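Local coordinates for tailspike protein (Acinetobacter phage vB_ApiP_P1, PDB 6E1R) that probably recognises and hydrolyses capsular polysaccharide on Acinetobacter baumannii, the job expected of a trimeric phage tailspike with a parallel beta-helix body, at residues G29-V34 / F51-T56; N19-L24 / T38-G43; L469-F474 / S484-L489; Y435-N440 / A542-T547. All blocks are in the same frame, centred on the assembly; numbering follows the deposited sequence.

Contact 1 of 4, residues G29-V34 / F51-T56; sequences GSDGQV and FKYDST
Asp31 holds Ser55 with both carboxylate oxygens, where a type II beta turn (Ser30 to Gln33), leading into strand 34-37, lies against the end of strand 49-53. Asp31 OD1 accepts the backbone N-H of Ser55, 2.7 Å from that N and nearly in line with the C-O bond. Asp31 OD2 takes the hydroxyl, 2.8 Å from Ser55 OG, on the lone pair facing the other oxygen. A chi1 of 59° puts Ser55 OG between its backbone N and carbonyl carbon, on the side where the N-H also meets the Asp31 carboxylate. A second acid is near, Asp54 OD1 lying 4.5 Å from Asp31 OD1, which may raise the proton affinity of the pair; the backbone N-H of Thr56 bonds Asp54 OD1 in an Asx turn. Tyr53 pairs through both backbone groups: its N lies 3.0 Å from Gln33 O, while its O accepts a weak bond from Gly32 N at 3.4 Å. Inside the turn segment, Gln33 OE1 satisfies Ser30 N at 2.8 Å, the donor standing above the amide plane. Val34 and Lys52 form an antiparallel non-hydrogen-bonded pair; Lys52 NZ finds its acceptor in Thr38 OG1 of the second subunit. With CG anti to the backbone N (chi1 -169°), the Tyr53 ring, edge-to-face with Trp70, lies against Gly29 and Ser30, and Gly29 O rests over one face near the rim, 3.3 Å from Tyr53 CE1.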
loop_
_atom_site.group_PDB
_atom_site.type_symbol
_atom_site.label_atom_id
_atom_site.label_comp_id
_atom_site.label_asym_id
_atom_site.label_seq_id
_atom_site.Cartn_x
_atom_site.Cartn_y
_atom_site.Cartn_z
ATOM N N GLY A 29 -8.614 -54.376 30.683
ATOM C CA GLY A 29 -8.800 -53.522 31.840
ATOM C C GLY A 29 -10.252 -53.426 32.252
ATOM O O GLY A 29 -11.137 -54.054 31.664
ATOM N N SER A 30 -10.486 -52.623 33.288
ATOM C CA SER A 30 -11.812 -52.370 33.833
ATOM C C SER A 30 -12.110 -50.875 33.782
ATOM O O SER A 30 -11.241 -50.055 33.480
ATOM C CB SER A 30 -11.925 -52.887 35.273
ATOM O OG SER A 30 -11.580 -54.259 35.352
ATOM N N ASP A 31 -13.356 -50.525 34.103
ATOM C CA ASP A 31 -13.796 -49.138 34.002
ATOM C C ASP A 31 -12.996 -48.238 34.934
ATOM O O ASP A 31 -12.686 -48.605 36.070
ATOM C CB ASP A 31 -15.287 -49.023 34.328
ATOM C CG ASP A 31 -16.171 -49.440 33.171
ATOM O OD1 ASP A 31 -15.767 -49.225 32.009
ATOM O OD2 ASP A 31 -17.270 -49.975 33.424
ATOM N N GLY A 32 -12.659 -47.047 34.438
ATOM C CA GLY A 32 -11.951 -46.060 35.220
ATOM C C GLY A 32 -10.453 -46.242 35.296
ATOM O O GLY A 32 -9.755 -45.311 35.717
ATOM N N GLN A 33 -9.931 -47.402 34.903
ATOM C CA GLN A 33 -8.498 -47.640 35.001
ATOM C C GLN A 33 -7.748 -46.773 34.000
ATOM O O GLN A 33 -8.166 -46.616 32.850
ATOM C CB GLN A 33 -8.183 -49.116 34.763
ATOM C CG GLN A 33 -8.726 -50.045 35.834
ATOM C CD GLN A 33 -8.244 -51.472 35.663
ATOM O OE1 GLN A 33 -8.057 -51.948 34.544
ATOM N NE2 GLN A 33 -8.039 -52.165 36.778
ATOM N N VAL A 34 -6.628 -46.212 34.444
ATOM C CA VAL A 34 -5.820 -45.313 33.633
ATOM C C VAL A 34 -4.451 -45.947 33.434
ATOM O O VAL A 34 -3.881 -46.526 34.365
ATOM C CB VAL A 34 -5.715 -43.915 34.282
ATOM C CG1 VAL A 34 -4.307 -43.351 34.175
ATOM C CG2 VAL A 34 -6.725 -42.971 33.652
ATOM N N PHE A 51 -4.517 -43.166 28.876
ATOM C CA PHE A 51 -5.734 -43.792 28.387
ATOM C C PHE A 51 -6.579 -44.261 29.559
ATOM O O PHE A 51 -6.064 -44.847 30.515
ATOM C CB PHE A 51 -5.428 -44.975 27.458
ATOM C CG PHE A 51 -4.924 -44.567 26.104
ATOM C CD1 PHE A 51 -3.588 -44.251 25.914
ATOM C CD2 PHE A 51 -5.785 -44.488 25.021
ATOM C CE1 PHE A 51 -3.120 -43.872 24.669
ATOM C CE2 PHE A 51 -5.323 -44.109 23.772
ATOM C CZ PHE A 51 -3.988 -43.800 23.597
ATOM N N LYS A 52 -7.880 -44.001 29.476
ATOM C CA LYS A 52 -8.848 -44.462 30.456
ATOM C C LYS A 52 -9.738 -45.507 29.802
ATOM O O LYS A 52 -10.133 -45.357 28.643
ATOM C CB LYS A 52 -9.695 -43.303 30.987
ATOM C CG LYS A 52 -10.679 -43.694 32.078
ATOM C CD LYS A 52 -11.450 -42.487 32.586
ATOM C CE LYS A 52 -10.547 -41.531 33.349
ATOM N NZ LYS A 52 -11.289 -40.329 33.825
ATOM N N TYR A 53 -10.039 -46.572 30.536
ATOM C CA TYR A 53 -10.807 -47.671 29.972
ATOM C C TYR A 53 -12.300 -47.382 30.048
ATOM O O TYR A 53 -12.789 -46.798 31.020
ATOM C CB TYR A 53 -10.491 -48.977 30.696
ATOM C CG TYR A 53 -11.049 -50.202 30.009
ATOM C CD1 TYR A 53 -12.234 -50.784 30.436
ATOM C CD2 TYR A 53 -10.399 -50.766 28.919
ATOM C CE1 TYR A 53 -12.751 -51.899 29.809
ATOM C CE2 TYR A 53 -10.907 -51.883 28.285
ATOM C CZ TYR A 53 -12.084 -52.446 28.733
ATOM O OH TYR A 53 -12.594 -53.557 28.105
ATOM N N ASP A 54 -13.022 -47.800 29.012
ATOM C CA ASP A 54 -14.470 -47.642 28.929
ATOM C C ASP A 54 -15.044 -48.967 28.450
ATOM O O ASP A 54 -14.841 -49.353 27.295
ATOM C CB ASP A 54 -14.848 -46.502 27.981
ATOM C CG ASP A 54 -16.298 -46.072 28.126
ATOM O OD1 ASP A 54 -17.163 -46.938 28.375
ATOM O OD2 ASP A 54 -16.574 -44.863 27.981
ATOM N N SER A 55 -15.766 -49.658 29.335
ATOM C CA SER A 55 -16.323 -50.959 28.984
ATOM C C SER A 55 -17.407 -50.856 27.920
ATOM O O SER A 55 -17.666 -51.842 27.222
ATOM C CB SER A 55 -16.883 -51.649 30.229
ATOM O OG SER A 55 -17.889 -50.863 30.843
ATOM N N THR A 56 -18.046 -49.691 27.782
ATOM C CA THR A 56 -19.072 -49.533 26.758
ATOM C C THR A 56 -18.477 -49.581 25.357
ATOM O O THR A 56 -19.157 -49.992 24.409
ATOM C CB THR A 56 -19.828 -48.220 26.964
ATOM O OG1 THR A 56 -18.918 -47.118 26.851
ATOM C CG2 THR A 56 -20.480 -48.189 28.339
#

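Contact 2 of 4, residues N19-L24 / T38-G43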
loop_
_atom_site.group_PDB
_atom_site.type_symbol
_atom_site.label_atom_id
_atom_site.label_comp_id
_atom_site.label_asym_id
_atom_site.label_seq_id
_atom_site.Cartn_x
_atom_site.Cartn_y
_atom_site.Cartn_z
ATOM N N ASN A 19 4.331 -49.365 26.197
ATOM C CA ASN A 19 5.300 -48.684 25.349
ATOM C C ASN A 19 4.878 -48.589 23.888
ATOM O O ASN A 19 5.612 -47.996 23.090
ATOM C CB ASN A 19 6.669 -49.371 25.451
ATOM C CG ASN A 19 6.651 -50.795 24.933
ATOM O OD1 ASN A 19 5.591 -51.365 24.684
ATOM N ND2 ASN A 19 7.833 -51.377 24.768
ATOM N N SER A 20 3.730 -49.147 23.511
ATOM C CA SER A 20 3.315 -49.125 22.114
ATOM C C SER A 20 1.805 -49.301 22.039
ATOM O O SER A 20 1.150 -49.680 23.013
ATOM C CB SER A 20 4.024 -50.210 21.297
ATOM O OG SER A 20 3.673 -51.504 21.754
ATOM N N LYS A 21 1.264 -49.026 20.850
ATOM C CA LYS A 21 -0.169 -49.186 20.625
ATOM C C LYS A 21 -0.565 -50.654 20.562
ATOM O O LYS A 21 -1.663 -51.018 20.997
ATOM C CB LYS A 21 -0.577 -48.458 19.342
ATOM C CG LYS A 21 -2.050 -48.568 18.981
ATOM C CD LYS A 21 -2.257 -49.461 17.767
ATOM C CE LYS A 21 -3.716 -49.485 17.339
ATOM N NZ LYS A 21 -3.914 -50.247 16.074
ATOM N N VAL A 22 0.311 -51.508 20.026
ATOM C CA VAL A 22 0.005 -52.933 19.948
ATOM C C VAL A 22 -0.117 -53.533 21.341
ATOM O O VAL A 22 -0.921 -54.449 21.562
ATOM C CB VAL A 22 1.074 -53.662 19.110
ATOM C CG1 VAL A 22 0.652 -55.098 18.835
ATOM C CG2 VAL A 22 1.329 -52.916 17.810
ATOM N N GLU A 23 0.662 -53.032 22.302
ATOM C CA GLU A 23 0.544 -53.506 23.675
ATOM C C GLU A 23 -0.689 -52.951 24.378
ATOM O O GLU A 23 -1.133 -53.532 25.374
ATOM C CB GLU A 23 1.804 -53.155 24.474
ATOM C CG GLU A 23 1.941 -53.936 25.775
ATOM C CD GLU A 23 3.245 -53.663 26.497
ATOM O OE1 GLU A 23 4.261 -53.418 25.817
ATOM O OE2 GLU A 23 3.253 -53.691 27.746
ATOM N N LEU A 24 -1.259 -51.855 23.877
ATOM C CA LEU A 24 -2.451 -51.293 24.500
ATOM C C LEU A 24 -3.708 -52.039 24.077
ATOM O O LEU A 24 -4.584 -52.306 24.907
ATOM C CB LEU A 24 -2.579 -49.810 24.156
ATOM C CG LEU A 24 -3.756 -49.089 24.817
ATOM C CD1 LEU A 24 -3.511 -48.933 26.307
ATOM C CD2 LEU A 24 -4.007 -47.737 24.162
ATOM N N THR A 38 3.881 -44.751 26.475
ATOM C CA THR A 38 5.074 -43.995 26.094
ATOM C C THR A 38 5.346 -44.278 24.621
ATOM O O THR A 38 6.102 -45.186 24.273
ATOM C CB THR A 38 6.264 -44.364 26.969
ATOM O OG1 THR A 38 6.569 -45.755 26.801
ATOM C CG2 THR A 38 5.951 -44.093 28.433
ATOM N N GLY A 39 4.719 -43.492 23.751
ATOM C CA GLY A 39 4.901 -43.652 22.323
ATOM C C GLY A 39 3.909 -44.586 21.663
ATOM O O GLY A 39 3.514 -45.605 22.239
ATOM N N TYR A 40 3.498 -44.239 20.441
ATOM C CA TYR A 40 2.561 -45.074 19.697
ATOM C C TYR A 40 3.200 -46.396 19.291
ATOM O O TYR A 40 2.514 -47.423 19.230
ATOM C CB TYR A 40 2.062 -44.313 18.467
ATOM C CG TYR A 40 0.791 -44.850 17.839
ATOM C CD1 TYR A 40 0.813 -45.967 17.015
ATOM C CD2 TYR A 40 -0.429 -44.224 18.059
ATOM C CE1 TYR A 40 -0.345 -46.451 16.435
ATOM C CE2 TYR A 40 -1.592 -44.700 17.486
ATOM C CZ TYR A 40 -1.545 -45.813 16.675
ATOM O OH TYR A 40 -2.702 -46.289 16.101
ATOM N N TYR A 41 4.503 -46.393 19.019
ATOM C CA TYR A 41 5.242 -47.593 18.666
ATOM C C TYR A 41 6.324 -47.847 19.708
ATOM O O TYR A 41 6.719 -46.948 20.455
ATOM C CB TYR A 41 5.876 -47.471 17.273
ATOM C CG TYR A 41 4.874 -47.342 16.147
ATOM C CD1 TYR A 41 4.449 -48.457 15.438
ATOM C CD2 TYR A 41 4.356 -46.103 15.792
ATOM C CE1 TYR A 41 3.534 -48.342 14.408
ATOM C CE2 TYR A 41 3.442 -45.978 14.765
ATOM C CZ TYR A 41 3.035 -47.100 14.076
ATOM O OH TYR A 41 2.124 -46.978 13.052
ATOM N N ALA A 42 6.801 -49.089 19.749
ATOM C CA ALA A 42 7.835 -49.460 20.703
ATOM C C ALA A 42 9.134 -48.725 20.397
ATOM O O ALA A 42 9.496 -48.530 19.233
ATOM C CB ALA A 42 8.066 -50.970 20.679
ATOM N N GLY A 43 9.838 -48.318 21.450
ATOM C CA GLY A 43 11.072 -47.580 21.291
ATOM C C GLY A 43 10.906 -46.111 20.977
ATOM O O GLY A 43 11.915 -45.403 20.858
#
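Asn19 lies beside Thr38 and Ala42, its CB 3.9 Å from Thr38 OG1, a hydroxyl whose main partner is Lys52 of the third subunit. The backbone O of Asn19 points among the carbonyl oxygens of the 38-43 loop, and the CA-H of Ala42 approaches it, 3.6 Å from Ala42 CA to Asn19 O. Ser20 follows as the N-cap of helix 21-25. Its OG accepts a weak bond from Glu23 N at 3.4 Å, while its CB packs on the loop backbone, 3.4 Å from Ala42 N. Lys21 carries the rest of the contact. Its backbone N donates to Tyr40 O over 2.6 Å, arriving from above the carbonyl plane, 38° out of it. With CG anti to the backbone N (chi1 179°), the lysine chain runs alongside the tyrosine in the same direction: CB lies over one ring face in a CH-pi contact, 3.8 Å from the ring centroid, and CD and CE pass the phenol oxygen. That oxygen is hydrogen-bonded to Gly63 O, and Lys21 NZ makes a long, weak ion pair with Glu25. The chemistry implies a mixed polar and apolar hold: Tyr40 supplies a backbone acceptor to Lys21 N and a ring face to its CB, while the ammonium group lies beyond the ring.

Contact 3 of 4, residues L469-F474 / S484-L489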
loop_
_atom_site.group_PDB
_atom_site.type_symbol
_atom_site.label_atom_id
_atom_site.label_comp_id
_atom_site.label_asym_id
_atom_site.label_seq_id
_atom_site.Cartn_x
_atom_site.Cartn_y
_atom_site.Cartn_z
ATOM N N LEU A 469 -3.310 30.607 -36.703
ATOM C CA LEU A 469 -1.939 30.674 -37.197
ATOM C C LEU A 469 -1.705 29.462 -38.090
ATOM O O LEU A 469 -1.705 28.324 -37.610
ATOM C CB LEU A 469 -0.939 30.708 -36.044
ATOM C CG LEU A 469 0.540 30.767 -36.431
ATOM C CD1 LEU A 469 0.847 32.022 -37.232
ATOM C CD2 LEU A 469 1.421 30.686 -35.192
ATOM N N VAL A 470 -1.503 29.702 -39.382
ATOM C CA VAL A 470 -1.332 28.638 -40.364
ATOM C C VAL A 470 0.090 28.687 -40.899
ATOM O O VAL A 470 0.548 29.736 -41.369
ATOM C CB VAL A 470 -2.346 28.750 -41.513
ATOM C CG1 VAL A 470 -2.188 27.571 -42.453
ATOM C CG2 VAL A 470 -3.763 28.817 -40.969
ATOM N N ASN A 471 0.782 27.554 -40.833
ATOM C CA ASN A 471 2.104 27.394 -41.425
ATOM C C ASN A 471 1.977 26.380 -42.554
ATOM O O ASN A 471 1.857 25.175 -42.304
ATOM C CB ASN A 471 3.128 26.941 -40.384
ATOM C CG ASN A 471 4.536 26.850 -40.947
ATOM O OD1 ASN A 471 5.410 26.214 -40.361
ATOM N ND2 ASN A 471 4.764 27.499 -42.083
ATOM N N ALA A 472 1.997 26.867 -43.790
ATOM C CA ALA A 472 1.902 26.017 -44.966
ATOM C C ALA A 472 3.295 25.761 -45.519
ATOM O O ALA A 472 4.120 26.677 -45.601
ATOM C CB ALA A 472 1.018 26.655 -46.038
ATOM N N ILE A 473 3.555 24.510 -45.891
ATOM C CA ILE A 473 4.848 24.102 -46.419
ATOM C C ILE A 473 4.635 23.276 -47.679
ATOM O O ILE A 473 3.547 22.758 -47.939
ATOM C CB ILE A 473 5.673 23.300 -45.392
ATOM C CG1 ILE A 473 4.931 22.018 -45.010
ATOM C CG2 ILE A 473 5.975 24.145 -44.163
ATOM C CD1 ILE A 473 5.782 21.017 -44.268
ATOM N N PHE A 474 5.702 23.158 -48.463
ATOM C CA PHE A 474 5.711 22.305 -49.642
ATOM C C PHE A 474 6.068 20.883 -49.232
ATOM O O PHE A 474 7.070 20.663 -48.544
ATOM C CB PHE A 474 6.706 22.828 -50.678
ATOM C CG PHE A 474 6.704 22.057 -51.964
ATOM C CD1 PHE A 474 5.546 21.934 -52.714
ATOM C CD2 PHE A 474 7.862 21.460 -52.430
ATOM C CE1 PHE A 474 5.543 21.228 -53.902
ATOM C CE2 PHE A 474 7.867 20.752 -53.616
ATOM C CZ PHE A 474 6.706 20.637 -54.353
ATOM N N SER A 484 8.311 27.615 -46.936
ATOM C CA SER A 484 7.396 27.809 -45.822
ATOM C C SER A 484 6.732 29.174 -45.917
ATOM O O SER A 484 7.285 30.118 -46.489
ATOM C CB SER A 484 8.120 27.676 -44.474
ATOM O OG SER A 484 7.260 27.998 -43.396
ATOM N N ALA A 485 5.530 29.263 -45.352
ATOM C CA ALA A 485 4.794 30.516 -45.272
ATOM C C ALA A 485 3.880 30.465 -44.059
ATOM O O ALA A 485 3.308 29.417 -43.749
ATOM C CB ALA A 485 3.979 30.775 -46.544
ATOM N N VAL A 486 3.746 31.600 -43.378
ATOM C CA VAL A 486 2.921 31.710 -42.183
ATOM C C VAL A 486 1.832 32.742 -42.440
ATOM O O VAL A 486 2.065 33.750 -43.116
ATOM C CB VAL A 486 3.752 32.079 -40.934
ATOM C CG1 VAL A 486 4.747 30.978 -40.624
ATOM C CG2 VAL A 486 4.467 33.403 -41.133
ATOM N N TYR A 487 0.638 32.475 -41.919
ATOM C CA TYR A 487 -0.510 33.350 -42.093
ATOM C C TYR A 487 -1.194 33.550 -40.749
ATOM O O TYR A 487 -1.349 32.601 -39.976
ATOM C CB TYR A 487 -1.506 32.770 -43.105
ATOM C CG TYR A 487 -0.898 32.433 -44.450
ATOM C CD1 TYR A 487 -0.257 31.217 -44.658
ATOM C CD2 TYR A 487 -0.974 33.322 -45.514
ATOM C CE1 TYR A 487 0.299 30.901 -45.882
ATOM C CE2 TYR A 487 -0.422 33.012 -46.745
ATOM C CZ TYR A 487 0.213 31.800 -46.921
ATOM O OH TYR A 487 0.765 31.483 -48.140
ATOM N N GLU A 488 -1.601 34.785 -40.477
ATOM C CA GLU A 488 -2.304 35.134 -39.249
ATOM C C GLU A 488 -3.721 35.546 -39.623
ATOM O O GLU A 488 -3.913 36.539 -40.331
ATOM C CB GLU A 488 -1.582 36.264 -38.514
ATOM C CG GLU A 488 -2.147 36.600 -37.144
ATOM C CD GLU A 488 -1.575 35.721 -36.043
ATOM O OE1 GLU A 488 -1.150 34.583 -36.339
ATOM O OE2 GLU A 488 -1.540 36.174 -34.880
ATOM N N LEU A 489 -4.708 34.788 -39.148
ATOM C CA LEU A 489 -6.089 34.958 -39.581
ATOM C C LEU A 489 -6.999 35.171 -38.381
ATOM O O LEU A 489 -6.900 34.449 -37.386
ATOM C CB LEU A 489 -6.566 33.746 -40.388
ATOM C CG LEU A 489 -5.686 33.313 -41.561
ATOM C CD1 LEU A 489 -6.199 32.014 -42.163
ATOM C CD2 LEU A 489 -5.612 34.407 -42.616
#
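Ala485 O is gripped by two donors of the facing strand. Ala472 N lies 2.9 Å from it, nearly along the C=O bond, whereas Asn471 ND2, 2.9 Å from the same Ala485 O, comes from 62° above the carbonyl plane. The other N-H of the amide goes to Ser484, with ND2 of Asn471 2.9 Å from Ser484 OG, and both acceptors lie close to the amide plane, which fixes the rotation of the group. Placing CG anti to the backbone N (chi1 -176°) carries this amide across to the neighbouring strand. Asn471 OD1 is bonded to Asn550 of the third subunit, and Ser484 OG to Thr492 of that subunit. These bonds reinforce a beta hairpin of strands 465-474 and 484-494, the third and fourth strands across the five-stranded C-terminal antiparallel sheet; the two segments run at 160° to each other. Hydrogen-bonded pairs are Val470 with Tyr487 and Ala472 with Ala485; Tyr487 N to Val470 O spans 2.8 Å. The face bearing Val470, Ala472, Ala485 and Tyr487 turns to strand 519-523 of the second sheet: Ala472 CB touches the edge of the Tyr487 ring, 4.3 Å from CE1, and Tyr487 meets Trp521 edge-to-face while its hydroxyl bonds with Pro517 and Phe519. The face bearing Leu469, Asn471, Ser484 and Glu488 looks to the third subunit. There the bent Glu488 chain brings OE1 to 3.4 Å from Leu469 CD1 and into a salt bridge with Arg467 of that subunit.

Contact 4 of 4, residues Y435-N440 / A542-T547; sequences YKKTIN and AMEVFT
Tyr435 pairs with Phe546, and reaches diagonally to Glu544, in an antiparallel strand pairing where strand 435-443, outermost within this chain, joins strand 539-548 of the C-terminal sheet; the segments run at 164°. Lys436 with Val545 and Thr438 with Met543 (selenomethionine) are the hydrogen-bonded pairs, each closed by two backbone bonds; Thr438 N lies 3.1 Å from Met543 O. On the face bearing Tyr435, Lys437, Glu544 and Phe546, Tyr435 OH donates to Glu544 OE2 over 2.9 Å, using the lone pair directed away from the other oxygen. The carboxylate stands at the ring edge, its plane turned 74° from the ring. Glu544 OE1 has a weak bond to Asn550 of the third subunit. Lys437 crosses the glutamate chain, CD 3.4 Å from Glu544 CG, while its NZ stops 4.6 Å from Glu544 OE2, beyond salt-bridge range. Tyr435 CG lies roughly anti to the backbone N, laying the ring alongside Phe546 with its hydroxyl at Glu544; the two ring planes are 52° apart, Tyr435 CD2 3.4 Å from Phe546 CE2. On the other face, Lys436 NZ donates over 2.9 Å to Thr438 OG1, also hydrogen-bonded to Val451 O of strand 448-455. Met543, packed on Val451, Phe519 and Trp521, and Val545 face the second antiparallel sheet, Glu544 and Phe546 the third subunit, as in a beta-sandwich-like domain that packs into a trimer.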
loop_
_atom_site.group_PDB
_atom_site.type_symbol
_atom_site.label_atom_id
_atom_site.label_comp_id
_atom_site.label_asym_id
_atom_site.label_seq_id
_atom_site.Cartn_x
_atom_site.Cartn_y
_atom_site.Cartn_z
ATOM N N TYR A 435 -3.538 22.482 -31.942
ATOM C CA TYR A 435 -2.790 22.276 -33.172
ATOM C C TYR A 435 -3.477 21.227 -34.033
ATOM O O TYR A 435 -4.009 20.238 -33.519
ATOM C CB TYR A 435 -1.352 21.861 -32.834
ATOM C CG TYR A 435 -0.593 21.078 -33.886
ATOM C CD1 TYR A 435 -0.691 19.693 -33.958
ATOM C CD2 TYR A 435 0.263 21.718 -34.771
ATOM C CE1 TYR A 435 0.015 18.974 -34.900
ATOM C CE2 TYR A 435 0.977 21.005 -35.716
ATOM C CZ TYR A 435 0.848 19.634 -35.776
ATOM O OH TYR A 435 1.554 18.916 -36.714
ATOM N N LYS A 436 -3.467 21.447 -35.346
ATOM C CA LYS A 436 -4.014 20.486 -36.291
ATOM C C LYS A 436 -3.127 20.416 -37.522
ATOM O O LYS A 436 -2.630 21.439 -38.002
ATOM C CB LYS A 436 -5.448 20.839 -36.707
ATOM C CG LYS A 436 -6.155 19.696 -37.418
ATOM C CD LYS A 436 -7.082 20.185 -38.509
ATOM C CE LYS A 436 -7.706 19.016 -39.256
ATOM N NZ LYS A 436 -6.673 18.138 -39.873
ATOM N N LYS A 437 -2.934 19.200 -38.024
ATOM C CA LYS A 437 -2.123 18.931 -39.203
ATOM C C LYS A 437 -3.005 18.368 -40.303
ATOM O O LYS A 437 -3.786 17.440 -40.066
ATOM C CB LYS A 437 -1.008 17.932 -38.874
ATOM C CG LYS A 437 -0.105 17.545 -40.039
ATOM C CD LYS A 437 0.967 18.572 -40.308
ATOM C CE LYS A 437 2.103 17.976 -41.124
ATOM N NZ LYS A 437 2.756 16.845 -40.409
ATOM N N THR A 438 -2.889 18.936 -41.502
ATOM C CA THR A 438 -3.567 18.416 -42.681
ATOM C C THR A 438 -2.530 18.263 -43.781
ATOM O O THR A 438 -1.864 19.238 -44.147
ATOM C CB THR A 438 -4.705 19.337 -43.128
ATOM O OG1 THR A 438 -5.512 19.681 -41.996
ATOM C CG2 THR A 438 -5.575 18.634 -44.158
ATOM N N ILE A 439 -2.393 17.048 -44.305
ATOM C CA ILE A 439 -1.382 16.764 -45.316
ATOM C C ILE A 439 -2.058 16.433 -46.638
ATOM O O ILE A 439 -3.291 16.377 -46.720
ATOM C CB ILE A 439 -0.452 15.621 -44.868
ATOM C CG1 ILE A 439 -1.235 14.312 -44.743
ATOM C CG2 ILE A 439 0.224 15.971 -43.553
ATOM C CD1 ILE A 439 -0.360 13.096 -44.527
ATOM N N ASN A 440 -1.249 16.217 -47.676
ATOM C CA ASN A 440 -1.737 15.818 -48.997
ATOM C C ASN A 440 -2.725 16.836 -49.562
ATOM O O ASN A 440 -3.725 16.478 -50.188
ATOM C CB ASN A 440 -2.352 14.418 -48.961
ATOM C CG ASN A 440 -1.379 13.371 -48.456
ATOM O OD1 ASN A 440 -0.164 13.559 -48.516
ATOM N ND2 ASN A 440 -1.910 12.263 -47.951
ATOM N N ALA A 542 1.199 20.952 -47.171
ATOM C CA ALA A 542 0.714 20.526 -45.865
ATOM C C ALA A 542 0.616 21.734 -44.947
ATOM O O ALA A 542 1.564 22.518 -44.846
ATOM C CB ALA A 542 1.633 19.465 -45.250
HETATM N N MSE A 543 -0.525 21.877 -44.281
HETATM C CA MSE A 543 -0.746 22.994 -43.370
HETATM C C MSE A 543 -0.701 22.560 -41.910
HETATM O O MSE A 543 -1.003 21.412 -41.577
HETATM C CB MSE A 543 -2.090 23.670 -43.657
HETATM C CG MSE A 543 -2.094 24.624 -44.842
HETATM SE SE MSE A 543 -1.865 23.740 -46.563
HETATM C CE MSE A 543 -2.565 25.145 -47.713
ATOM N N GLU A 544 -0.322 23.494 -41.042
ATOM C CA GLU A 544 -0.374 23.306 -39.597
ATOM C C GLU A 544 -1.061 24.520 -38.995
ATOM O O GLU A 544 -0.570 25.645 -39.136
ATOM C CB GLU A 544 1.026 23.125 -39.003
ATOM C CG GLU A 544 1.680 21.805 -39.368
ATOM C CD GLU A 544 3.102 21.685 -38.855
ATOM O OE1 GLU A 544 3.946 22.526 -39.229
ATOM O OE2 GLU A 544 3.374 20.748 -38.075
ATOM N N VAL A 545 -2.192 24.296 -38.333
ATOM C CA VAL A 545 -3.030 25.373 -37.821
ATOM C C VAL A 545 -2.919 25.407 -36.303
ATOM O O VAL A 545 -2.968 24.363 -35.641
ATOM C CB VAL A 545 -4.496 25.202 -38.266
ATOM C CG1 VAL A 545 -5.337 26.385 -37.810
ATOM C CG2 VAL A 545 -4.576 25.037 -39.776
ATOM N N PHE A 546 -2.775 26.611 -35.755
ATOM C CA PHE A 546 -2.720 26.846 -34.315
ATOM C C PHE A 546 -3.808 27.858 -33.982
ATOM O O PHE A 546 -3.731 29.016 -34.403
ATOM C CB PHE A 546 -1.346 27.363 -33.883
ATOM C CG PHE A 546 -0.197 26.487 -34.302
ATOM C CD1 PHE A 546 0.325 26.569 -35.584
ATOM C CD2 PHE A 546 0.370 25.590 -33.410
ATOM C CE1 PHE A 546 1.385 25.767 -35.970
ATOM C CE2 PHE A 546 1.431 24.786 -33.790
ATOM C CZ PHE A 546 1.938 24.875 -35.072
ATOM N N THR A 547 -4.814 27.429 -33.226
ATOM C CA THR A 547 -5.981 28.256 -32.965
ATOM C C THR A 547 -5.907 28.881 -31.578
ATOM O O THR A 547 -5.249 28.361 -30.672
ATOM C CB THR A 547 -7.275 27.446 -33.095
ATOM O OG1 THR A 547 -7.460 26.645 -31.922
ATOM C CG2 THR A 547 -7.216 26.542 -34.316
#

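In the fold
From the N terminus, residues 19-24 open contact 2 and 29-34 open contact 1; 38-43 then close the first and 51-56 the second, so the two loops cross. They knit helix 21-25, the turn after it and strand 49-53 into one small N-terminal domain, touching where Phe51 packs on Leu24. The parallel strands of the beta-helix body follow, and about 86 Å separates the nearest atoms of contacts 1 and 4. In the C-terminal domain, contact 3 nests as a hairpin inside the 101-residue loop closed by contact 4. Strands 465-474 and 539-548 are neighbours, giving the order 435-443, 539-548, 465-474, 484-494. All four contacts reach other subunits of the trimer.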